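Local coordinates for protein 5-dehydro-2-deoxygluconokinase (Bacillus halodurans C-125, PDB 2QCV) that probably phosphorylates 5-dehydro-2-deoxy-D-gluconate with ATP, giving 6-phospho-5-dehydro-2-deoxy-D-gluconate, a step in the breakdown of myo-inositol to acetyl-CoA, at residues Phe63-Asp69 with Asn89-Gln94; Asp123-Pro128 with Lys151-Ala157; Arg19-Asp23 with His72-Ile76; Leu14-Ala20 with Gly45-Val51. All blocks are in the same frame, centred on the assembly; numbering follows the deposited sequence.

Contact 1: residues Phe63-Asp69 with Asn89-Gln94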
loop_
_atom_site.group_PDB
_atom_site.type_symbol
_atom_site.label_atom_id
_atom_site.label_comp_id
_atom_site.label_asym_id
_atom_site.label_seq_id
_atom_site.Cartn_x
_atom_site.Cartn_y
_atom_site.Cartn_z
ATOM N N PHE A 63 24.672 18.928 -1.238
ATOM C CA PHE A 63 23.558 18.074 -1.638
ATOM C C PHE A 63 22.656 17.773 -0.444
ATOM O O PHE A 63 23.144 17.507 0.665
ATOM C CB PHE A 63 24.065 16.743 -2.249
ATOM C CG PHE A 63 23.049 16.049 -3.143
ATOM C CD1 PHE A 63 22.885 16.428 -4.432
ATOM C CD2 PHE A 63 22.266 15.025 -2.665
ATOM C CE1 PHE A 63 21.958 15.792 -5.263
ATOM C CE2 PHE A 63 21.342 14.420 -3.472
ATOM C CZ PHE A 63 21.193 14.813 -4.787
ATOM N N ILE A 64 21.357 17.805 -0.700
ATOM C CA ILE A 64 20.327 17.362 0.251
ATOM C C ILE A 64 19.619 16.193 -0.382
ATOM O O ILE A 64 18.935 16.332 -1.401
ATOM C CB ILE A 64 19.323 18.473 0.627
ATOM C CG1 ILE A 64 20.078 19.685 1.227
ATOM C CG2 ILE A 64 18.256 17.938 1.631
ATOM C CD1 ILE A 64 19.252 20.956 1.290
ATOM N N GLY A 65 19.812 15.004 0.185
ATOM C CA GLY A 65 19.116 13.841 -0.342
ATOM C C GLY A 65 19.191 12.642 0.584
ATOM O O GLY A 65 19.969 12.637 1.540
ATOM N N LYS A 66 18.354 11.656 0.293
ATOM C CA LYS A 66 18.301 10.429 1.058
ATOM C C LYS A 66 18.837 9.279 0.238
ATOM O O LYS A 66 18.540 9.152 -0.964
ATOM C CB LYS A 66 16.902 10.155 1.537
ATOM C CG LYS A 66 16.730 8.875 2.350
ATOM C CD LYS A 66 15.440 8.843 3.172
ATOM C CE LYS A 66 15.554 9.660 4.476
ATOM N NZ LYS A 66 14.222 9.713 5.212
ATOM N N ILE A 67 19.655 8.476 0.910
ATOM C CA ILE A 67 20.327 7.325 0.302
ATOM C C ILE A 67 20.028 6.042 1.114
ATOM O O ILE A 67 19.704 6.094 2.297
ATOM C CB ILE A 67 21.867 7.548 0.197
ATOM C CG1 ILE A 67 22.500 7.816 1.569
ATOM C CG2 ILE A 67 22.194 8.662 -0.808
ATOM C CD1 ILE A 67 24.063 7.876 1.616
ATOM N N ALA A 68 20.144 4.896 0.462
ATOM C CA ALA A 68 19.888 3.586 1.092
ATOM C C ALA A 68 21.013 3.222 2.064
ATOM O O ALA A 68 22.155 3.654 1.928
ATOM C CB ALA A 68 19.745 2.503 -0.009
ATOM N N ASP A 69 20.668 2.442 3.061
ATOM C CA ASP A 69 21.625 1.902 4.023
ATOM C C ASP A 69 22.191 0.606 3.506
ATOM O O ASP A 69 21.932 -0.474 4.068
ATOM C CB ASP A 69 20.895 1.665 5.327
ATOM C CG ASP A 69 21.815 1.346 6.470
ATOM O OD1 ASP A 69 23.020 1.653 6.392
ATOM O OD2 ASP A 69 21.310 0.762 7.434
ATOM N N ASN A 89 24.906 16.403 4.296
ATOM C CA ASN A 89 23.442 16.418 4.405
ATOM C C ASN A 89 22.780 15.319 3.569
ATOM O O ASN A 89 21.589 15.370 3.210
ATOM C CB ASN A 89 22.928 17.823 4.046
ATOM C CG ASN A 89 23.030 18.800 5.224
ATOM O OD1 ASN A 89 22.011 19.270 5.701
ATOM N ND2 ASN A 89 24.266 19.101 5.694
ATOM N N LEU A 90 23.561 14.284 3.260
ATOM C CA LEU A 90 22.995 13.063 2.768
ATOM C C LEU A 90 22.488 12.325 3.987
ATOM O O LEU A 90 23.200 12.186 4.980
ATOM C CB LEU A 90 24.017 12.215 2.064
ATOM C CG LEU A 90 24.530 12.657 0.736
ATOM C CD1 LEU A 90 25.379 11.491 0.143
ATOM C CD2 LEU A 90 23.397 13.022 -0.178
ATOM N N VAL A 91 21.249 11.893 3.952
ATOM C CA VAL A 91 20.675 11.193 5.084
ATOM C C VAL A 91 20.484 9.732 4.717
ATOM O O VAL A 91 20.017 9.406 3.626
ATOM C CB VAL A 91 19.351 11.860 5.567
ATOM C CG1 VAL A 91 18.387 12.088 4.426
ATOM C CG2 VAL A 91 18.674 11.028 6.676
ATOM N N VAL A 92 20.818 8.844 5.645
ATOM C CA VAL A 92 20.665 7.408 5.379
ATOM C C VAL A 92 19.284 6.922 5.810
ATOM O O VAL A 92 18.839 7.107 6.946
ATOM C CB VAL A 92 21.758 6.585 6.035
ATOM C CG1 VAL A 92 21.578 5.088 5.742
ATOM C CG2 VAL A 92 23.088 7.065 5.573
ATOM N N ASP A 93 18.579 6.329 4.868
ATOM C CA ASP A 93 17.248 5.788 5.090
ATOM C C ASP A 93 17.339 4.646 6.090
ATOM O O ASP A 93 18.212 3.798 5.979
ATOM C CB ASP A 93 16.686 5.269 3.777
ATOM C CG ASP A 93 15.299 4.663 3.912
ATOM O OD1 ASP A 93 15.174 3.454 4.205
ATOM O OD2 ASP A 93 14.311 5.394 3.687
ATOM N N GLN A 94 16.446 4.649 7.066
ATOM C CA GLN A 94 16.456 3.627 8.118
ATOM C C GLN A 94 15.225 2.721 8.054
ATOM O O GLN A 94 14.927 2.051 9.050
ATOM C CB GLN A 94 16.536 4.276 9.520
ATOM C CG GLN A 94 17.748 5.192 9.776
ATOM C CD GLN A 94 19.092 4.465 9.715
ATOM O OE1 GLN A 94 19.204 3.291 10.066
ATOM N NE2 GLN A 94 20.118 5.172 9.267
HETATM O O HOH W 1 25.378 16.686 1.497
HETATM O O HOH W 2 13.290 7.009 5.549
HETATM O O HOH W 3 17.823 1.726 3.042
#

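Contact 2: residues Asp123-Pro128 with Lys151-Ala157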
loop_
_atom_site.group_PDB
_atom_site.type_symbol
_atom_site.label_atom_id
_atom_site.label_comp_id
_atom_site.label_asym_id
_atom_site.label_seq_id
_atom_site.Cartn_x
_atom_site.Cartn_y
_atom_site.Cartn_z
ATOM N N ASP A 123 15.310 7.892 -2.234
ATOM C CA ASP A 123 15.369 9.353 -2.442
ATOM C C ASP A 123 14.024 10.053 -2.264
ATOM O O ASP A 123 13.992 11.241 -1.969
ATOM C CB ASP A 123 16.022 9.725 -3.744
ATOM C CG ASP A 123 15.222 9.286 -4.968
ATOM O OD1 ASP A 123 14.240 9.957 -5.308
ATOM O OD2 ASP A 123 15.653 8.336 -5.633
ATOM N N LEU A 124 12.943 9.299 -2.429
ATOM C CA LEU A 124 11.596 9.840 -2.322
ATOM C C LEU A 124 11.138 9.968 -0.878
ATOM O O LEU A 124 10.139 10.622 -0.635
ATOM C CB LEU A 124 10.604 8.978 -3.119
ATOM C CG LEU A 124 10.811 8.957 -4.645
ATOM C CD1 LEU A 124 9.808 7.950 -5.292
ATOM C CD2 LEU A 124 10.683 10.337 -5.207
ATOM N N TYR A 125 11.881 9.387 0.069
ATOM C CA TYR A 125 11.573 9.477 1.489
ATOM C C TYR A 125 12.310 10.594 2.228
ATOM O O TYR A 125 12.215 10.676 3.434
ATOM C CB TYR A 125 11.815 8.110 2.154
ATOM C CG TYR A 125 10.723 7.175 1.738
ATOM C CD1 TYR A 125 9.511 7.201 2.414
ATOM C CD2 TYR A 125 10.837 6.370 0.605
ATOM C CE1 TYR A 125 8.470 6.427 2.031
ATOM C CE2 TYR A 125 9.773 5.549 0.205
ATOM C CZ TYR A 125 8.595 5.596 0.924
ATOM O OH TYR A 125 7.519 4.816 0.592
ATOM N N LEU A 126 13.050 11.431 1.511
ATOM C CA LEU A 126 13.572 12.657 2.092
ATOM C C LEU A 126 12.365 13.440 2.610
ATOM O O LEU A 126 11.340 13.555 1.920
ATOM C CB LEU A 126 14.333 13.497 1.041
ATOM C CG LEU A 126 14.926 14.828 1.483
ATOM C CD1 LEU A 126 16.127 14.575 2.447
ATOM C CD2 LEU A 126 15.294 15.701 0.229
ATOM N N SER A 127 12.470 13.911 3.826
ATOM C CA SER A 127 11.344 14.503 4.519
ATOM C C SER A 127 11.690 15.924 4.954
ATOM O O SER A 127 12.865 16.269 5.078
ATOM C CB SER A 127 10.962 13.641 5.722
ATOM O OG SER A 127 11.915 13.835 6.755
ATOM N N PRO A 128 10.668 16.762 5.202
ATOM C CA PRO A 128 10.951 18.133 5.695
ATOM C C PRO A 128 11.873 18.229 6.917
ATOM O O PRO A 128 12.725 19.123 6.971
ATOM C CB PRO A 128 9.558 18.651 6.029
ATOM C CG PRO A 128 8.644 17.949 5.099
ATOM C CD PRO A 128 9.212 16.539 4.982
ATOM N N LYS A 151 6.601 12.719 -5.541
ATOM C CA LYS A 151 5.974 11.964 -4.468
ATOM C C LYS A 151 6.302 12.629 -3.143
ATOM O O LYS A 151 7.382 13.150 -2.968
ATOM C CB LYS A 151 6.532 10.511 -4.397
ATOM C CG LYS A 151 6.255 9.582 -5.558
ATOM C CD LYS A 151 4.802 9.126 -5.606
ATOM C CE LYS A 151 4.478 8.531 -7.000
ATOM N NZ LYS A 151 3.009 8.559 -7.292
ATOM N N SER A 152 5.375 12.536 -2.206
ATOM C CA SER A 152 5.665 12.787 -0.798
ATOM C C SER A 152 6.439 11.626 -0.147
ATOM O O SER A 152 6.204 10.466 -0.500
ATOM C CB SER A 152 4.340 12.982 -0.061
ATOM O OG SER A 152 3.614 14.094 -0.590
ATOM N N PRO A 153 7.259 11.903 0.877
ATOM C CA PRO A 153 7.518 13.205 1.489
ATOM C C PRO A 153 8.524 14.076 0.804
ATOM O O PRO A 153 8.698 15.226 1.216
ATOM C CB PRO A 153 8.024 12.855 2.882
ATOM C CG PRO A 153 8.668 11.538 2.720
ATOM C CD PRO A 153 7.887 10.812 1.661
ATOM N N SER A 154 9.186 13.578 -0.231
ATOM C CA SER A 154 10.180 14.393 -0.953
ATOM C C SER A 154 9.577 15.718 -1.418
ATOM O O SER A 154 10.215 16.789 -1.306
ATOM C CB SER A 154 10.772 13.609 -2.150
ATOM O OG SER A 154 11.618 14.465 -2.915
ATOM N N ARG A 155 8.361 15.668 -1.974
ATOM C CA ARG A 155 7.665 16.874 -2.450
ATOM C C ARG A 155 7.644 17.989 -1.392
ATOM O O ARG A 155 7.996 19.141 -1.692
ATOM C CB ARG A 155 6.249 16.468 -2.923
ATOM C CG ARG A 155 5.232 17.540 -3.291
ATOM C CD ARG A 155 3.878 16.845 -3.544
ATOM N NE ARG A 155 3.982 16.093 -4.779
ATOM C CZ ARG A 155 3.079 15.256 -5.263
ATOM N NH1 ARG A 155 1.937 15.069 -4.648
ATOM N NH2 ARG A 155 3.295 14.680 -6.430
ATOM N N GLU A 156 7.281 17.645 -0.153
ATOM C CA GLU A 156 7.237 18.633 0.952
ATOM C C GLU A 156 8.625 19.067 1.425
ATOM O O GLU A 156 8.814 20.233 1.819
ATOM C CB GLU A 156 6.440 18.112 2.153
ATOM C CG GLU A 156 5.039 17.819 1.853
ATOM C CD GLU A 156 4.835 16.469 1.166
ATOM O OE1 GLU A 156 5.296 15.487 1.699
ATOM O OE2 GLU A 156 4.122 16.414 0.180
ATOM N N ALA A 157 9.594 18.148 1.384
ATOM C CA ALA A 157 10.967 18.494 1.664
ATOM C C ALA A 157 11.445 19.563 0.676
ATOM O O ALA A 157 12.094 20.529 1.071
ATOM C CB ALA A 157 11.905 17.228 1.584
HETATM O O HOH W 4 13.912 13.365 -3.940
#

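Contact 3: residues Arg19-Asp23 with His72-Ile76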
loop_
_atom_site.group_PDB
_atom_site.type_symbol
_atom_site.label_atom_id
_atom_site.label_comp_id
_atom_site.label_asym_id
_atom_site.label_seq_id
_atom_site.Cartn_x
_atom_site.Cartn_y
_atom_site.Cartn_z
ATOM N N ARG A 19 17.297 13.478 -6.032
ATOM C CA ARG A 19 17.760 12.102 -6.263
ATOM C C ARG A 19 19.241 11.974 -6.563
ATOM O O ARG A 19 19.772 12.611 -7.498
ATOM C CB ARG A 19 17.009 11.496 -7.456
ATOM C CG ARG A 19 17.475 10.113 -7.866
ATOM C CD ARG A 19 16.471 9.513 -8.895
ATOM N NE ARG A 19 15.243 9.181 -8.181
ATOM C CZ ARG A 19 14.032 9.057 -8.722
ATOM N NH1 ARG A 19 13.844 9.172 -10.035
ATOM N NH2 ARG A 19 13.011 8.776 -7.924
ATOM N N ALA A 20 19.873 11.059 -5.830
ATOM C CA ALA A 20 21.164 10.486 -6.189
ATOM C C ALA A 20 20.936 8.982 -6.231
ATOM O O ALA A 20 20.481 8.383 -5.240
ATOM C CB ALA A 20 22.246 10.843 -5.187
ATOM N N CYS A 21 21.149 8.374 -7.400
ATOM C CA CYS A 21 20.857 6.964 -7.533
ATOM C C CYS A 21 21.984 6.255 -8.294
ATOM O O CYS A 21 23.071 6.785 -8.450
ATOM C CB CYS A 21 19.495 6.798 -8.213
ATOM S SG CYS A 21 19.467 7.409 -9.827
ATOM N N ILE A 22 21.717 5.026 -8.702
ATOM C CA ILE A 22 22.666 4.229 -9.482
ATOM C C ILE A 22 22.231 4.175 -10.930
ATOM O O ILE A 22 21.095 3.808 -11.248
ATOM C CB ILE A 22 22.757 2.804 -8.941
ATOM C CG1 ILE A 22 23.257 2.833 -7.480
ATOM C CG2 ILE A 22 23.713 1.900 -9.837
ATOM C CD1 ILE A 22 24.669 3.394 -7.369
ATOM N N ASP A 23 23.164 4.501 -11.808
ATOM C CA ASP A 23 23.013 4.237 -13.230
ATOM C C ASP A 23 23.854 2.995 -13.569
ATOM O O ASP A 23 25.009 2.846 -13.133
ATOM C CB ASP A 23 23.500 5.407 -14.061
ATOM C CG ASP A 23 22.519 6.577 -14.094
ATOM O OD1 ASP A 23 21.424 6.505 -13.503
ATOM O OD2 ASP A 23 22.887 7.576 -14.725
ATOM N N HIS A 72 24.971 0.350 -2.290
ATOM C CA HIS A 72 24.724 1.348 -3.306
ATOM C C HIS A 72 24.708 2.773 -2.694
ATOM O O HIS A 72 25.320 3.686 -3.234
ATOM C CB HIS A 72 23.421 1.049 -4.044
ATOM C CG HIS A 72 23.519 -0.087 -5.011
ATOM N ND1 HIS A 72 24.716 -0.532 -5.524
ATOM C CD2 HIS A 72 22.554 -0.821 -5.616
ATOM C CE1 HIS A 72 24.492 -1.533 -6.357
ATOM N NE2 HIS A 72 23.187 -1.714 -6.449
ATOM N N GLY A 73 24.036 2.943 -1.570
ATOM C CA GLY A 73 24.049 4.232 -0.888
ATOM C C GLY A 73 25.461 4.616 -0.480
ATOM O O GLY A 73 25.849 5.738 -0.640
ATOM N N ARG A 74 26.246 3.679 0.043
ATOM C CA ARG A 74 27.604 4.018 0.466
ATOM C C ARG A 74 28.513 4.346 -0.698
ATOM O O ARG A 74 29.382 5.216 -0.585
ATOM C CB ARG A 74 28.208 2.925 1.328
ATOM C CG ARG A 74 27.462 2.752 2.605
ATOM C CD ARG A 74 28.171 1.837 3.565
ATOM N NE ARG A 74 28.181 0.426 3.159
ATOM C CZ ARG A 74 27.220 -0.459 3.431
ATOM N NH1 ARG A 74 26.132 -0.122 4.096
ATOM N NH2 ARG A 74 27.373 -1.712 3.048
ATOM N N PHE A 75 28.317 3.678 -1.830
ATOM C CA PHE A 75 29.025 4.059 -3.038
ATOM C C PHE A 75 28.712 5.485 -3.487
ATOM O O PHE A 75 29.621 6.241 -3.862
ATOM C CB PHE A 75 28.742 3.092 -4.179
ATOM C CG PHE A 75 29.156 3.610 -5.514
ATOM C CD1 PHE A 75 30.495 3.669 -5.874
ATOM C CD2 PHE A 75 28.186 4.075 -6.424
ATOM C CE1 PHE A 75 30.870 4.179 -7.098
ATOM C CE2 PHE A 75 28.551 4.574 -7.658
ATOM C CZ PHE A 75 29.881 4.630 -8.007
ATOM N N ILE A 76 27.433 5.830 -3.489
ATOM C CA ILE A 76 26.989 7.168 -3.902
ATOM C C ILE A 76 27.663 8.201 -2.994
ATOM O O ILE A 76 28.237 9.167 -3.484
ATOM C CB ILE A 76 25.456 7.318 -3.829
ATOM C CG1 ILE A 76 24.752 6.599 -5.002
ATOM C CG2 ILE A 76 25.039 8.795 -3.870
ATOM C CD1 ILE A 76 23.305 6.210 -4.756
#

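Contact 4: residues Leu14-Ala20 with Gly45-Val51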
loop_
_atom_site.group_PDB
_atom_site.type_symbol
_atom_site.label_atom_id
_atom_site.label_comp_id
_atom_site.label_asym_id
_atom_site.label_seq_id
_atom_site.Cartn_x
_atom_site.Cartn_y
_atom_site.Cartn_z
ATOM N N LEU A 14 26.529 25.973 -5.135
ATOM C CA LEU A 14 25.206 25.407 -5.261
ATOM C C LEU A 14 25.027 24.244 -4.301
ATOM O O LEU A 14 26.003 23.557 -3.930
ATOM C CB LEU A 14 24.910 24.958 -6.688
ATOM C CG LEU A 14 25.524 23.692 -7.245
ATOM C CD1 LEU A 14 24.784 23.327 -8.539
ATOM C CD2 LEU A 14 27.032 23.879 -7.500
ATOM N N ILE A 15 23.778 24.077 -3.871
ATOM C CA ILE A 15 23.310 22.898 -3.170
ATOM C C ILE A 15 22.101 22.407 -3.964
ATOM O O ILE A 15 21.196 23.199 -4.283
ATOM C CB ILE A 15 22.897 23.225 -1.723
ATOM C CG1 ILE A 15 24.138 23.556 -0.909
ATOM C CG2 ILE A 15 22.150 22.022 -1.089
ATOM C CD1 ILE A 15 23.799 24.073 0.528
ATOM N N ALA A 16 22.115 21.137 -4.343
ATOM C CA ALA A 16 20.991 20.526 -5.055
ATOM C C ALA A 16 20.223 19.624 -4.109
ATOM O O ALA A 16 20.767 19.104 -3.125
ATOM C CB ALA A 16 21.462 19.747 -6.252
ATOM N N ILE A 17 18.942 19.449 -4.414
ATOM C CA ILE A 17 18.051 18.626 -3.599
ATOM C C ILE A 17 17.318 17.664 -4.513
ATOM O O ILE A 17 16.788 18.046 -5.548
ATOM C CB ILE A 17 17.058 19.483 -2.734
ATOM C CG1 ILE A 17 16.134 18.616 -1.887
ATOM C CG2 ILE A 17 16.259 20.474 -3.570
ATOM C CD1 ILE A 17 15.491 19.367 -0.694
ATOM N N GLY A 18 17.342 16.392 -4.107
ATOM C CA GLY A 18 16.526 15.360 -4.720
ATOM C C GLY A 18 17.298 14.050 -4.827
ATOM O O GLY A 18 17.840 13.568 -3.840
ATOM N N ARG A 19 17.297 13.478 -6.032
ATOM C CA ARG A 19 17.760 12.102 -6.263
ATOM C C ARG A 19 19.241 11.974 -6.563
ATOM O O ARG A 19 19.772 12.611 -7.498
ATOM C CB ARG A 19 17.009 11.496 -7.456
ATOM C CG ARG A 19 17.475 10.113 -7.866
ATOM C CD ARG A 19 16.471 9.513 -8.895
ATOM N NE ARG A 19 15.243 9.181 -8.181
ATOM C CZ ARG A 19 14.032 9.057 -8.722
ATOM N NH1 ARG A 19 13.844 9.172 -10.035
ATOM N NH2 ARG A 19 13.011 8.776 -7.924
ATOM N N ALA A 20 19.873 11.059 -5.830
ATOM C CA ALA A 20 21.164 10.486 -6.189
ATOM C C ALA A 20 20.936 8.982 -6.231
ATOM O O ALA A 20 20.481 8.383 -5.240
ATOM C CB ALA A 20 22.246 10.843 -5.187
ATOM N N GLY A 45 20.975 10.300 -11.463
ATOM C CA GLY A 45 19.954 11.135 -10.862
ATOM C C GLY A 45 20.288 12.539 -11.278
ATOM O O GLY A 45 21.438 12.984 -11.145
ATOM N N SER A 46 19.285 13.262 -11.773
ATOM C CA SER A 46 19.529 14.633 -12.287
ATOM C C SER A 46 20.260 15.602 -11.332
ATOM O O SER A 46 21.301 16.126 -11.716
ATOM C CB SER A 46 18.238 15.240 -12.819
ATOM O OG SER A 46 18.439 16.607 -13.079
ATOM N N PRO A 47 19.742 15.846 -10.101
ATOM C CA PRO A 47 20.509 16.760 -9.245
ATOM C C PRO A 47 21.897 16.274 -8.827
ATOM O O PRO A 47 22.796 17.086 -8.687
ATOM C CB PRO A 47 19.601 16.995 -8.040
ATOM C CG PRO A 47 18.611 15.910 -8.068
ATOM C CD PRO A 47 18.496 15.397 -9.463
ATOM N N ALA A 48 22.070 14.978 -8.616
ATOM C CA ALA A 48 23.380 14.387 -8.393
ATOM C C ALA A 48 24.344 14.648 -9.545
ATOM O O ALA A 48 25.499 15.081 -9.346
ATOM C CB ALA A 48 23.240 12.834 -8.092
ATOM N N ASN A 49 23.895 14.381 -10.765
ATOM C CA ASN A 49 24.695 14.644 -11.948
ATOM C C ASN A 49 25.082 16.110 -12.049
ATOM O O ASN A 49 26.195 16.447 -12.470
ATOM C CB ASN A 49 23.914 14.288 -13.225
ATOM C CG ASN A 49 23.775 12.838 -13.435
ATOM O OD1 ASN A 49 24.529 12.018 -12.870
ATOM N ND2 ASN A 49 22.774 12.473 -14.265
ATOM N N ILE A 50 24.145 16.986 -11.706
ATOM C CA ILE A 50 24.399 18.426 -11.822
ATOM C C ILE A 50 25.495 18.817 -10.810
ATOM O O ILE A 50 26.428 19.541 -11.160
ATOM C CB ILE A 50 23.117 19.277 -11.634
ATOM C CG1 ILE A 50 22.177 19.048 -12.816
ATOM C CG2 ILE A 50 23.453 20.807 -11.527
ATOM C CD1 ILE A 50 20.780 19.695 -12.644
ATOM N N VAL A 51 25.411 18.333 -9.580
ATOM C CA VAL A 51 26.464 18.680 -8.600
ATOM C C VAL A 51 27.816 18.021 -8.890
ATOM O O VAL A 51 28.838 18.641 -8.665
ATOM C CB VAL A 51 26.094 18.518 -7.107
ATOM C CG1 VAL A 51 24.895 19.458 -6.757
ATOM C CG2 VAL A 51 25.861 17.056 -6.701
#

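Contact 1: residues Phe63-Asp69 with Asn89-Gln94
Leu90 and Ile67 meet on one face of a parallel strand pair, while Lys66 lies across Val91 on the other face and reaches Asp93 just beyond the strand. Strands 63-67 and 90-92 run side by side at 21°, and three nearly straight backbone bonds join them: Val91 N to Gly65 O (2.8 Å), Ile67 N to Val91 O, and Asp93 N to Ile67 O. Leu90 carries the largest share of buried surface and divides it between its two methyls. CD2 leans on the Phe63 ring, 3.4 Å from Phe63 CD2, whereas CD1 meets Ile67 CD1 at 4.1 Å, the two side chains lying roughly at right angles. Ile67 holds CG1 between its backbone N and carbonyl carbon (chi1 58°), and from there CG1 also reaches Val92 CG2, 4.1 Å away. Glu77 of helix 71-82 adjoins both Leu90 and Ile67, as expected where that helix links the two strands in a beta-alpha-beta unit. On the Lys66 face, CE packs 3.7 Å from Val91 CG1. The ammonium hydrogen-bonds to Tyr125 O and forms a salt bridge with Glu130, and a water relays Lys66 NZ to Asp93 OD2, which also binds His97. The edge strand is thus fixed by backbone bonds, apolar on the Leu90 and Ile67 face and polar around the lysine ammonium, with a salt bridge and a water bridge.

Contact 2: residues Asp123-Pro128 with Lys151-Ala157
A cis peptide bond before Pro153 turns its ring toward residues 124-127, and Leu126, with CG anti to the backbone N (chi1 179°), lays its branch against Ala157. These two settings bring a loop and the start of a helix together. The proline ring packs against the carbonyl oxygens of Leu124, Tyr125 and Leu126: its CD lies 3.2 Å from Leu124 O, its CG 3.4 Å from Leu126 O, and CD also touches the Tyr125 ring obliquely. Just beyond, Ser154 N donates to Leu124 O over 3.1 Å. The bond is bent, 138° at the hydrogen, and the donor stands well above the carbonyl plane. Ser154 OG, turned anti to its own backbone N, is held by Ala148 O and accepts from a water that also donates to Asp123 O, so the start of the helix has a second, water-mediated tie to the loop.

Apolar contacts carry the remainder. Leu126 CG approaches Ala157 CB to 3.9 Å, and the Pro128 ring lies alongside Glu156, with its CG 3.7 Å from Glu156 CB. At the other end Leu124 CD1 rests on the aliphatic part of Lys151, CG being 3.9 Å away, while the lysine's ammonium goes to Glu184. Glu156 reaches outward instead, its OE2 hydrogen-bonded to Tyr192 OH of the second subunit, and Pro128 packs on Glu187 of that chain. The loop between strand 111-117 and helix 133-136 is thereby held to the N-terminal end of helix 154-167, beside the large sheet of a PfkB-family, ribokinase-like fold and next to the second subunit.

Contact 3: residues Arg19-Asp23 with His72-Ile76
Ile22 pressing on His72, Phe75 and Ile76 makes this a mainly apolar strand-to-helix contact, with no hydrogen bond between the segments. It lies where strand 21-26 of the smaller, four-stranded sheet passes helix 71-82 nearly at right angles (89°), the two axes coming within 8.6 Å of each other.

Ile22 buries the most surface and uses different atoms for different partners. Placed anti to the carbonyl carbon (chi1 -61°), its CG1 stands over one face of the His72 imidazole, 4.2 Å from the ring centroid and 25° off the normal, a CH-pi contact displaced toward the rim beside His72 CG. From CG1 the chain goes on to CD1, which touches the edge of the Phe75 ring near its plane, 3.7 Å from Phe75 CD2. The same methyl also meets Ile76 CG1 at 4.0 Å. Ile22 thus meets one ring over its face and the other at its edge.

Ile76 makes the other main contacts. Its CG2 meets Ala20 CB at 3.7 Å, and its CD1 nestles against two carbonyl oxygens in succession, 3.6 Å from Ala20 O and 3.7 Å from Cys21 O. Cys21 directs its own side chain away from the helix, so its backbone alone forms this part of the surface.

Strand 21-26 is flanked by strands 38-44 and 101-106, whose Lys41 and Leu101 also pack on Ile22. Helix 71-82 links large-sheet strands 61-67 and 90-92; Phe103 of the third subunit meets the His72 ring edge-to-face, placing this end of the helix between the small sheet and that subunit.

Contact 4: residues Leu14-Ala20 with Gly45-Val51
Pro47 sets its ring against Ala16 and the backbone of Arg19, and one turn on Val51 meets the same alanine. Strand 14-17 and helix 46-51 run almost antiparallel, at 162°, with their axes 7.8 Å apart at the nearest point. Pro47 CG comes within 3.4 Å of Arg19 N, and Pro47 CB lies 3.8 Å from Ala16 CB. Val51, its CG1 anti to the carbonyl carbon (chi1 -61°), sets that methyl against Ala16 CB at 3.5 Å, a tight fit. Leu14 crosses Ile50 at roughly a right angle, Leu14 CD1 to Ile50 CG2 at 4.1 Å. Ala48 packs its methyl on Ala20 CB and gives a weak, long hydrogen bond from its N to Arg19 O (3.5 Å). Gly45, at the N-cap, brings its CA close to that same carbonyl. Arg19 sends its guanidinium away to a salt bridge with Asp123. Ile17 O is buried without a polar partner. Helix 46-56 thus covers one side of the large sheet, consistent with the ribokinase-like fold of the PfkB family: strands 61-67 and 139-145 lie on either side of strand 12-17, contributing Phe63 and Leu143 to the packing, while Met80 of helix 71-82 touches Ala20, Ala48 and Val51.

Contact 4 lies deepest, about 6 Å from the chain centre against 16 to 18 Å for the others (centre to centre), and is largely buried, as contact 3 is throughout. They share residues 19-20, where the chain leaves the large sheet for the small one, though only Ala20 works in both, and both rely mainly on apolar packing. Contact 1 pairs an edge strand by backbone bonds and is partly open to solvent; contact 2, partly buried, packs a proline on carbonyls beside the second subunit, as contact 3 lies beside the third. Backbone bonds join strand 61-67 of contact 1 to strand 12-17 of contact 4. Lys66 links contacts 1 and 2 through Tyr125 O, and Arg19 reaches Asp123 of contact 2.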